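Local coordinates for protein alkyl hydroperoxide reductase/ Thiol specific antioxidant/ Mal allergen (Burkholderia ambifaria, PDB 5ENU) that is a peroxiredoxin of the AhpC/TSA family and probably reduces hydrogen peroxide and organic hydroperoxides through a reactive thiol, at residues F20-I29 and P96-L105. Sequence-based numbering, arbitrary orientation. Where two conformers were deposited one is given.
Sequences FTAPATGGDI and PLISDADEAL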
ATOM      1  N   PHE A  20      11.372  -3.999   6.122  1.00 14.29           N
ATOM      2  CA  PHE A  20      11.427  -2.552   5.982  1.00 13.78           C
ATOM      3  C   PHE A  20      10.804  -1.913   7.216  1.00 11.20           C
ATOM      4  O   PHE A  20      10.001  -2.536   7.914  1.00 11.91           O
ATOM      5  CB  PHE A  20      10.717  -2.073   4.701  1.00 14.15           C
ATOM      6  CG  PHE A  20       9.239  -2.417   4.627  1.00 13.01           C
ATOM      7  CD1 PHE A  20       8.290  -1.652   5.300  1.00 13.12           C
ATOM      8  CD2 PHE A  20       8.798  -3.483   3.836  1.00 13.06           C
ATOM      9  CE1 PHE A  20       6.931  -1.947   5.211  1.00 14.30           C
ATOM     10  CE2 PHE A  20       7.438  -3.789   3.737  1.00 13.01           C
ATOM     11  CZ  PHE A  20       6.503  -3.020   4.434  1.00 14.29           C
ATOM     12  N   THR A  21      11.156  -0.644   7.449  1.00 12.12           N
ATOM     13  CA  THR A  21      10.535   0.189   8.474  1.00 11.21           C
ATOM     14  C   THR A  21      10.322   1.571   7.882  1.00 11.70           C
ATOM     15  O   THR A  21      11.172   2.062   7.143  1.00 13.44           O
ATOM     16  CB  THR A  21      11.430   0.289   9.712  1.00 12.67           C
ATOM     17  OG1 THR A  21      11.769  -1.031  10.157  1.00 18.09           O
ATOM     18  CG2 THR A  21      10.716   0.983  10.826  1.00 12.24           C
ATOM     19  N   ALA A  22       9.191   2.200   8.184  1.00 11.24           N
ATOM     20  CA  ALA A  22       8.892   3.480   7.556  1.00 10.60           C
ATOM     21  C   ALA A  22       8.020   4.314   8.483  1.00 10.59           C
ATOM     22  O   ALA A  22       7.276   3.769   9.315  1.00 11.28           O
ATOM     23  CB  ALA A  22       8.179   3.292   6.210  1.00 12.34           C
ATOM     24  N   PRO A  23       8.055   5.642   8.336  1.00 12.28           N
ATOM     25  CA  PRO A  23       7.183   6.500   9.143  1.00 11.70           C
ATOM     26  C   PRO A  23       5.729   6.333   8.717  1.00 10.54           C
ATOM     27  O   PRO A  23       5.411   6.139   7.540  1.00 11.08           O
ATOM     28  CB  PRO A  23       7.686   7.918   8.824  1.00 13.79           C
ATOM     29  CG  PRO A  23       9.014   7.726   8.133  1.00 16.24           C
ATOM     30  CD  PRO A  23       8.911   6.426   7.432  1.00 15.18           C
ATOM     31  N   ALA A  24       4.828   6.441   9.686  1.00 10.20           N
ATOM     32  CA  ALA A  24       3.413   6.276   9.392  1.00 11.50           C
ATOM     33  C   ALA A  24       2.583   7.104  10.358  1.00 10.55           C
ATOM     34  O   ALA A  24       3.071   7.568  11.394  1.00 11.15           O
ATOM     35  CB  ALA A  24       2.985   4.807   9.493  1.00 11.71           C
ATOM     36  N   THR A  25       1.310   7.290  10.001  1.00 10.30           N
ATOM     37  CA  THR A  25       0.354   7.849  10.946  1.00 11.93           C
ATOM     38  C   THR A  25       0.372   7.000  12.209  1.00 14.94           C
ATOM     39  O   THR A  25       0.392   5.766  12.141  1.00 17.35           O
ATOM     40  CB  THR A  25      -1.051   7.866  10.330  1.00 11.48           C
ATOM     41  OG1 THR A  25      -1.432   6.539   9.946  1.00 11.60           O
ATOM     42  CG2 THR A  25      -1.112   8.785   9.119  1.00 12.43           C
ATOM     43  N   GLY A  26       0.460   7.663  13.357  1.00 16.14           N
ATOM     44  CA  GLY A  26       0.506   6.970  14.629  1.00 19.23           C
ATOM     45  C   GLY A  26       1.856   6.413  15.033  1.00 21.45           C
ATOM     46  O   GLY A  26       1.961   5.824  16.118  1.00 24.68           O
ATOM     47  N   GLY A  27       2.889   6.576  14.219  1.00 18.02           N
ATOM     48  CA  GLY A  27       4.199   6.046  14.534  1.00 17.40           C
ATOM     49  C   GLY A  27       4.692   5.072  13.478  1.00 17.59           C
ATOM     50  O   GLY A  27       3.961   4.622  12.595  1.00 19.06           O
ATOM     51  N   ASP A  28       5.952   4.722  13.620  1.00 16.16           N
ATOM     52  CA  ASP A  28       6.639   3.963  12.597  1.00 15.00           C
ATOM     53  C   ASP A  28       6.134   2.527  12.566  1.00 12.71           C
ATOM     54  O   ASP A  28       5.723   1.958  13.586  1.00 13.92           O
ATOM     55  CB  ASP A  28       8.137   3.984  12.882  1.00 16.43           C
ATOM     56  CG  ASP A  28       8.504   3.304  14.206  1.00 20.94           C
ATOM     57  OD1 ASP A  28       7.882   3.572  15.274  1.00 23.60           O
ATOM     58  OD2 ASP A  28       9.462   2.514  14.182  1.00 23.16           O
ATOM     59  N   ILE A  29       6.179   1.936  11.371  1.00 10.41           N
ATOM     60  CA  ILE A  29       5.738   0.566  11.150  1.00  9.08           C
ATOM     61  C   ILE A  29       6.869  -0.209  10.500  1.00  9.82           C
ATOM     62  O   ILE A  29       7.460   0.258   9.521  1.00 10.63           O
ATOM     63  CB  ILE A  29       4.502   0.522  10.232  1.00 10.06           C
ATOM     64  CG1 ILE A  29       3.332   1.210  10.927  1.00 10.96           C
ATOM     65  CG2 ILE A  29       4.173  -0.932   9.843  1.00 11.57           C
ATOM     66  CD1 ILE A  29       2.101   1.379  10.055  1.00 12.47           C
ATOM     67  N   PRO A  96      -3.578   2.533   9.067  1.00  9.53           N
ATOM     68  CA  PRO A  96      -2.482   3.508   8.956  1.00  9.86           C
ATOM     69  C   PRO A  96      -2.128   3.847   7.516  1.00  9.90           C
ATOM     70  O   PRO A  96      -2.395   3.091   6.585  1.00  9.01           O
ATOM     71  CB  PRO A  96      -1.284   2.794   9.608  1.00 11.79           C
ATOM     72  CG  PRO A  96      -1.808   1.504  10.167  1.00 12.83           C
ATOM     73  CD  PRO A  96      -3.112   1.207   9.514  1.00 10.85           C
ATOM     74  N   LEU A  97      -1.475   5.002   7.359  1.00  9.54           N
ATOM     75  CA  LEU A  97      -0.874   5.422   6.096  1.00  7.91           C
ATOM     76  C   LEU A  97       0.622   5.633   6.317  1.00  8.10           C
ATOM     77  O   LEU A  97       1.015   6.424   7.184  1.00  9.72           O
ATOM     78  CB  LEU A  97      -1.498   6.733   5.595  1.00  8.61           C
ATOM     79  CG  LEU A  97      -3.007   6.699   5.339  1.00  8.91           C
ATOM     80  CD1 LEU A  97      -3.480   8.109   4.963  1.00 10.28           C
ATOM     81  CD2 LEU A  97      -3.386   5.675   4.243  1.00  9.34           C
ATOM     82  N   ILE A  98       1.448   4.955   5.511  1.00  7.53           N
ATOM     83  CA  ILE A  98       2.903   5.143   5.544  1.00  8.72           C
ATOM     84  C   ILE A  98       3.277   6.345   4.681  1.00  7.36           C
ATOM     85  O   ILE A  98       2.801   6.471   3.540  1.00  8.70           O
ATOM     86  CB  ILE A  98       3.623   3.871   5.053  1.00  8.65           C
ATOM     87  CG1 ILE A  98       3.629   2.808   6.164  1.00  9.50           C
ATOM     88  CG2 ILE A  98       5.038   4.202   4.601  1.00  9.87           C
ATOM     89  CD1 ILE A  98       4.130   1.418   5.717  1.00 10.38           C
ATOM     90  N   SER A  99       4.133   7.214   5.216  1.00  7.69           N
ATOM     91  CA  SER A  99       4.717   8.316   4.448  1.00  8.08           C
ATOM     92  C   SER A  99       6.029   7.837   3.837  1.00  8.26           C
ATOM     93  O   SER A  99       7.045   7.722   4.527  1.00 10.08           O
ATOM     94  CB  SER A  99       4.954   9.539   5.330  1.00  9.44           C
ATOM     95  OG  SER A  99       5.637  10.522   4.570  1.00 10.69           O
ATOM     96  N   ASP A 100       6.007   7.544   2.546  1.00  8.87           N
ATOM     97  CA  ASP A 100       7.194   7.072   1.835  1.00  8.39           C
ATOM     98  C   ASP A 100       7.856   8.225   1.095  1.00  8.47           C
ATOM     99  O   ASP A 100       8.224   8.131  -0.071  1.00  9.12           O
ATOM    100  CB  ASP A 100       6.802   5.950   0.882  1.00  9.75           C
ATOM    101  CG  ASP A 100       7.994   5.139   0.412  1.00  9.80           C
ATOM    102  OD1 ASP A 100       8.845   4.761   1.240  1.00 10.18           O
ATOM    103  OD2 ASP A 100       8.078   4.868  -0.799  1.00  8.66           O
ATOM    104  N   ALA A 101       8.030   9.346   1.800  1.00 10.18           N
ATOM    105  CA  ALA A 101       8.607  10.550   1.191  1.00 10.74           C
ATOM    106  C   ALA A 101       9.979  10.299   0.571  1.00 10.12           C
ATOM    107  O   ALA A 101      10.347  10.980  -0.401  1.00 12.42           O
ATOM    108  CB  ALA A 101       8.694  11.686   2.218  1.00 12.75           C
ATOM    109  N   ASP A 102      10.767   9.375   1.135  1.00  8.55           N
ATOM    110  CA  ASP A 102      12.106   9.099   0.621  1.00  9.88           C
ATOM    111  C   ASP A 102      12.145   7.956  -0.394  1.00  8.56           C
ATOM    112  O   ASP A 102      13.243   7.547  -0.802  1.00  9.13           O
ATOM    113  CB  ASP A 102      13.115   8.875   1.757  1.00 10.31           C
ATOM    114  CG  ASP A 102      12.791   7.667   2.609  1.00 12.13           C
ATOM    115  OD1 ASP A 102      12.053   6.759   2.158  1.00 12.95           O
ATOM    116  OD2 ASP A 102      13.311   7.617   3.735  1.00 14.49           O
ATOM    117  N   GLU A 103      10.979   7.415  -0.766  1.00  8.37           N
ATOM    118  CA  GLU A 103      10.787   6.423  -1.830  1.00  8.56           C
ATOM    119  C   GLU A 103      11.372   5.051  -1.521  1.00  8.93           C
ATOM    120  O   GLU A 103      11.479   4.224  -2.433  1.00  9.82           O
ATOM    121  CB  GLU A 103      11.252   6.903  -3.210  1.00  9.87           C
ATOM    122  CG  GLU A 103      10.239   7.789  -3.869  1.00 10.37           C
ATOM    123  CD  GLU A 103      10.579   8.167  -5.311  1.00 10.68           C
ATOM    124  OE1 GLU A 103      11.490   7.567  -5.922  1.00 10.48           O
ATOM    125  OE2 GLU A 103       9.910   9.086  -5.831  1.00 12.22           O
ATOM    126  N   ALA A 104      11.755   4.769  -0.272  1.00  9.42           N
ATOM    127  CA  ALA A 104      12.291   3.442   0.047  1.00 10.83           C
ATOM    128  C   ALA A 104      11.316   2.325  -0.336  1.00  9.73           C
ATOM    129  O   ALA A 104      11.702   1.331  -0.974  1.00 10.83           O
ATOM    130  CB  ALA A 104      12.663   3.349   1.527  1.00 12.00           C
ATOM    131  N   LEU A 105      10.041   2.448   0.054  1.00  9.00           N
ATOM    132  CA  LEU A 105       9.100   1.375  -0.264  0.51  9.10           C
ATOM    133  C   LEU A 105       8.720   1.385  -1.739  1.00  9.33           C
ATOM    134  O   LEU A 105       8.527   0.327  -2.338  1.00  9.94           O
ATOM    135  CB  LEU A 105       7.844   1.464   0.600  0.51  9.77           C
ATOM    136  CG  LEU A 105       7.881   0.868   2.009  0.51 10.75           C
ATOM    137  CD1 LEU A 105       8.854   1.629   2.911  0.51 13.23           C
ATOM    138  CD2 LEU A 105       6.476   0.857   2.598  0.51  9.64           C
TER
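Ala24 meets Ile98 in a single antiparallel bridge, with their CA atoms only 4.0 Å apart in a non-hydrogen-bonded pair. Flanking it, Ser99 N donates to Pro23 O at 2.9 Å and Thr25 N to Leu97 O at 3.0 Å. The CA of Ile98 also approaches Pro23 O, and the CA of Ala24 approaches Leu97 O, both as CA-H...O contacts. Thr25 then lends its side chain: chi1 of 58° swings OG1 back between its own N and carbonyl carbon, where it accepts a nearly straight bond (168°) from Leu97 N, while CG2 lies near Leu97 CB.

Apolar side chains make the rest of the contact. Ile98 CG2 presses on Ala22 CB at 3.6 Å, and its CG1 branch lies near Ala24 CB. Ile29 crosses Pro96 at about a right angle, CD1 resting 3.7 Å from CB of the proline. In one of two modelled conformers, Leu105 CD2 lies over one face of the Phe20 ring in a CH-pi contact, 4.3 Å from its centroid, and CD1 approaches Ala22 CB.

Strand 97-99 pairs with strand 71-77 at the edge of the thioredoxin-fold sheet, and the loop of the N-terminal hairpin bridges to its outer side, as in peroxiredoxins.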